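PDB 7CFA: R.Pab1 family restriction endonuclease from Campylobacter coli, which acts as a restriction DNA glycosylase, probably excising a base from its recognition sequence in foreign DNA and leaving an abasic site open to strand cleavage. Local coordinates for residues N107-I111 with E112-K116; Y227-L230 with Q231-F235. The protein carries 2 engineered substitutions. All coordinates share one frame; numbering follows the deposited sequence.

Contact 1 of 2, residues N107-I111 with E112-K116; sequences NEELI and EDKMK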
# COMPACT_ATOMS: atom_id res chain seq x y z
N ASN A 107 10.25 -28.34 -7.72
CA ASN A 107 10.62 -26.95 -7.91
C ASN A 107 11.48 -26.44 -6.77
O ASN A 107 11.26 -26.77 -5.60
CB ASN A 107 9.37 -26.07 -8.04
CG ASN A 107 9.71 -24.60 -8.17
OD1 ASN A 107 10.70 -24.23 -8.82
ND2 ASN A 107 8.91 -23.74 -7.55
N GLU A 108 12.47 -25.61 -7.11
CA GLU A 108 13.33 -24.96 -6.14
C GLU A 108 13.24 -23.45 -6.15
O GLU A 108 13.59 -22.82 -5.14
CB GLU A 108 14.80 -25.37 -6.36
CG GLU A 108 15.10 -26.83 -6.06
CD GLU A 108 16.51 -27.22 -6.44
OE1 GLU A 108 16.97 -26.79 -7.51
OE2 GLU A 108 17.16 -27.94 -5.65
N GLU A 109 12.78 -22.84 -7.24
CA GLU A 109 12.71 -21.39 -7.36
C GLU A 109 11.38 -20.90 -6.80
O GLU A 109 10.32 -21.22 -7.33
CB GLU A 109 12.87 -20.96 -8.82
CG GLU A 109 14.16 -21.42 -9.47
CD GLU A 109 14.30 -20.93 -10.90
OE1 GLU A 109 13.37 -20.26 -11.39
OE2 GLU A 109 15.33 -21.22 -11.53
N LEU A 110 11.45 -20.12 -5.73
CA LEU A 110 10.27 -19.52 -5.12
C LEU A 110 10.24 -18.02 -5.40
O LEU A 110 11.28 -17.35 -5.44
CB LEU A 110 10.24 -19.76 -3.61
CG LEU A 110 10.12 -21.23 -3.20
CD1 LEU A 110 10.22 -21.36 -1.69
CD2 LEU A 110 8.81 -21.82 -3.71
N ILE A 111 9.03 -17.50 -5.58
CA ILE A 111 8.85 -16.10 -5.96
C ILE A 111 9.37 -15.17 -4.86
O ILE A 111 10.08 -14.20 -5.14
CB ILE A 111 7.37 -15.82 -6.29
CG1 ILE A 111 7.00 -16.49 -7.61
CG2 ILE A 111 7.09 -14.32 -6.32
CD1 ILE A 111 5.56 -16.30 -8.01
N GLU A 112 9.02 -15.45 -3.61
CA GLU A 112 9.45 -14.59 -2.51
C GLU A 112 10.95 -14.66 -2.26
O GLU A 112 11.48 -13.81 -1.53
CB GLU A 112 8.68 -14.93 -1.24
CG GLU A 112 7.21 -14.56 -1.32
CD GLU A 112 6.43 -14.90 -0.06
OE1 GLU A 112 7.04 -15.40 0.91
OE2 GLU A 112 5.20 -14.67 -0.05
N ASP A 113 11.65 -15.64 -2.83
CA ASP A 113 13.10 -15.69 -2.75
C ASP A 113 13.79 -15.05 -3.95
O ASP A 113 14.92 -14.58 -3.81
CB ASP A 113 13.58 -17.15 -2.62
CG ASP A 113 13.14 -17.79 -1.31
OD1 ASP A 113 13.08 -17.07 -0.29
OD2 ASP A 113 12.87 -19.00 -1.30
N LYS A 114 13.13 -15.01 -5.11
CA LYS A 114 13.71 -14.43 -6.31
C LYS A 114 13.31 -12.98 -6.54
O LYS A 114 14.05 -12.24 -7.18
CB LYS A 114 13.32 -15.25 -7.54
CG LYS A 114 13.73 -16.71 -7.49
CD LYS A 114 15.24 -16.86 -7.30
CE LYS A 114 15.64 -18.32 -7.22
NZ LYS A 114 17.11 -18.49 -7.03
N MET A 115 12.15 -12.55 -6.04
CA MET A 115 11.71 -11.18 -6.23
C MET A 115 12.30 -10.29 -5.15
O MET A 115 12.24 -10.62 -3.96
CB MET A 115 10.19 -11.10 -6.23
CG MET A 115 9.54 -11.82 -7.41
SD MET A 115 10.08 -11.19 -9.02
CE MET A 115 11.15 -12.51 -9.57
N LYS A 116 12.89 -9.17 -5.56
CA LYS A 116 13.62 -8.29 -4.66
C LYS A 116 13.02 -6.89 -4.70
O LYS A 116 12.72 -6.36 -5.78
CB LYS A 116 15.10 -8.23 -5.03
CG LYS A 116 15.81 -9.58 -5.04
CD LYS A 116 15.86 -10.20 -3.64
CE LYS A 116 16.48 -11.58 -3.68
NZ LYS A 116 16.31 -12.32 -2.39
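M115 N donates to I111 O at 2.8 Å, and this is the shortest link in a single turn of helix, residues 111-114, that follows the loop leaving helix 94-106. The carbonyl one residue earlier, L110 O at the N-cap position, is gripped twice: K114 N lies in its carbonyl plane at 3.0 Å from L110 O, while D113 N stands above that plane at 3.1 Å from the same oxygen. An i+4 and an i+3 bond thus share one acceptor where the turn starts. Upstream, N107 fixes the loop that leads in. N107 OD1 accepts from E109 N at 3.0 Å in an Asx turn, and N107 ND2 reaches E109 O at 2.9 Å, the one amide holding both backbone ends of E109.

The carboxylates of E109 and E112 have their main partners elsewhere. E112 salt-bridges K160 through OE1 and takes G168 N on OE2; E109 OE1 accepts from A128 N of the second subunit. K114 bends at chi2 (-58°), which turns its chain back over the loop; the side chains of K114 and E109 cross at about a right angle, with K114 CE 4.1 Å from E109 CG. E109 OE2 and K114 NZ do not come into contact, so any attraction between them is probably weak.

On the buried side, I111 packs against I155 and I157 of strand 152-159 and against V127 of the second subunit, so the turn is wedged between this chain's sheet and its dimer partner. L110 lies alongside D113, both side chains pointing the same way, with L110 CD1 3.6 Å from D113 OD2. With I111 CG2 anti to the backbone N, that methyl branch comes within 3.7 Å of M115 CG.

Contact 2 of 2, residues Y227-L230 with Q231-F235; sequences YNVL and QIIEF. Engineered in segment 227-230: N228 (natural residue Asp).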
# COMPACT_ATOMS: atom_id res chain seq x y z
N TYR A 227 3.58 -25.76 0.59
CA TYR A 227 3.07 -26.79 1.49
C TYR A 227 1.55 -26.83 1.48
O TYR A 227 0.95 -27.90 1.44
CB TYR A 227 3.60 -26.56 2.90
CG TYR A 227 3.15 -27.58 3.93
CD1 TYR A 227 3.92 -28.70 4.20
CD2 TYR A 227 1.96 -27.42 4.63
CE1 TYR A 227 3.52 -29.64 5.13
CE2 TYR A 227 1.55 -28.35 5.57
CZ TYR A 227 2.33 -29.45 5.81
OH TYR A 227 1.93 -30.38 6.75
N ASN A 228 0.91 -25.65 1.52
CA ASN A 228 -0.55 -25.61 1.58
C ASN A 228 -1.17 -26.16 0.29
O ASN A 228 -2.13 -26.94 0.35
CB ASN A 228 -1.03 -24.19 1.84
CG ASN A 228 -0.66 -23.70 3.23
OD1 ASN A 228 -0.34 -24.49 4.11
ND2 ASN A 228 -0.69 -22.39 3.43
N VAL A 229 -0.64 -25.75 -0.86
CA VAL A 229 -1.17 -26.25 -2.13
C VAL A 229 -0.99 -27.76 -2.23
O VAL A 229 -1.89 -28.47 -2.69
CB VAL A 229 -0.50 -25.52 -3.32
CG1 VAL A 229 -0.92 -26.16 -4.63
CG2 VAL A 229 -0.87 -24.04 -3.30
N LEU A 230 0.16 -28.27 -1.78
CA LEU A 230 0.37 -29.71 -1.80
C LEU A 230 -0.60 -30.44 -0.89
O LEU A 230 -1.06 -31.54 -1.22
CB LEU A 230 1.82 -30.04 -1.42
CG LEU A 230 2.86 -29.75 -2.50
CD1 LEU A 230 4.27 -29.97 -1.98
CD2 LEU A 230 2.61 -30.60 -3.74
N GLN A 231 -0.95 -29.84 0.26
CA GLN A 231 -1.96 -30.44 1.12
C GLN A 231 -3.33 -30.42 0.45
O GLN A 231 -4.12 -31.35 0.62
CB GLN A 231 -2.01 -29.70 2.46
CG GLN A 231 -0.76 -29.85 3.31
CD GLN A 231 -0.60 -31.25 3.87
OE1 GLN A 231 -1.58 -31.92 4.19
NE2 GLN A 231 0.65 -31.70 4.00
N ILE A 232 -3.62 -29.36 -0.31
CA ILE A 232 -4.91 -29.25 -0.99
C ILE A 232 -5.00 -30.27 -2.12
O ILE A 232 -6.04 -30.91 -2.30
CB ILE A 232 -5.11 -27.81 -1.50
CG1 ILE A 232 -5.29 -26.86 -0.31
CG2 ILE A 232 -6.30 -27.74 -2.45
CD1 ILE A 232 -5.50 -25.42 -0.71
N ILE A 233 -3.93 -30.43 -2.89
CA ILE A 233 -3.95 -31.40 -3.99
C ILE A 233 -4.12 -32.82 -3.45
O ILE A 233 -4.89 -33.62 -4.00
CB ILE A 233 -2.67 -31.27 -4.84
CG1 ILE A 233 -2.63 -29.91 -5.53
CG2 ILE A 233 -2.60 -32.39 -5.87
CD1 ILE A 233 -1.39 -29.70 -6.39
N GLU A 234 -3.42 -33.14 -2.36
CA GLU A 234 -3.54 -34.47 -1.77
C GLU A 234 -4.95 -34.72 -1.25
O GLU A 234 -5.48 -35.83 -1.37
CB GLU A 234 -2.52 -34.64 -0.65
CG GLU A 234 -2.37 -36.07 -0.14
CD GLU A 234 -1.68 -36.98 -1.14
OE1 GLU A 234 -1.01 -36.47 -2.06
OE2 GLU A 234 -1.81 -38.22 -1.00
N PHE A 235 -5.58 -33.70 -0.66
CA PHE A 235 -6.94 -33.85 -0.15
C PHE A 235 -7.93 -34.04 -1.29
O PHE A 235 -8.86 -34.84 -1.18
CB PHE A 235 -7.32 -32.64 0.70
CG PHE A 235 -8.78 -32.58 1.06
CD1 PHE A 235 -9.27 -33.32 2.12
CD2 PHE A 235 -9.65 -31.77 0.34
CE1 PHE A 235 -10.61 -33.27 2.46
CE2 PHE A 235 -10.99 -31.72 0.68
CZ PHE A 235 -11.48 -32.46 1.73
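I233 N gives the shortest bond here, 2.8 Å to V229 O, with an N-H...O angle of 162°. I232 N reaches N228 O at 2.9 Å and Q231 N reaches Y227 O at 3.0 Å; E234 N to L230 O completes the set. These successive i to i+4 bonds make up consecutive turns of helix 223-237, the last helix of the chain.

The side chains follow the same spacing. Y227 and Q231 cross obliquely, ring and amide planes 30° apart. Q231 CG lies 3.6 Å from Y227 CE2, and the bend of Q231 at chi2 (-71°) folds its amide back toward the tyrosine, with Q231 NE2 3.3 Å from Y227 CZ. NE2 comes equally near Y227 OH, but the angle is too poor for a hydrogen bond, so the two meet by packing.

Engineered N228 points away from the following turn: its OD1 takes A69 N and its ND2 donates toward Y55 OH, while OD1 also sits in plane at the edge of the Y227 ring. On the buried side V229 CG1 is 4.0 Å from I233 CD1, and both side chains lean on L215 of helix 208-219. L104 meets V229 and L230 from helix 94-106, to which E234 OE1 is joined by a salt bridge with K101.

Neither contact closes a long loop: each is local, and the two follow in series along the chain without nesting or crossing. Helix 94-106 runs into contact 1, whose short turn then leads to strand 118-127 at one end of the antiparallel sheet. Strands 130-145, 152-159 and 166-175, then helix 208-219, follow before contact 2, on helix 223-237. The contacts' centres lie 19 Å apart, nearest atoms about 8 Å, so they do not touch. R226, just ahead of contact 2, bridges the gap by donating to N107 O and packing on L110. Contact 1 faces the second subunit, whereas contact 2 meets only its own chain: helices 94-106 and 208-219, strand 66-67 and nearby loops.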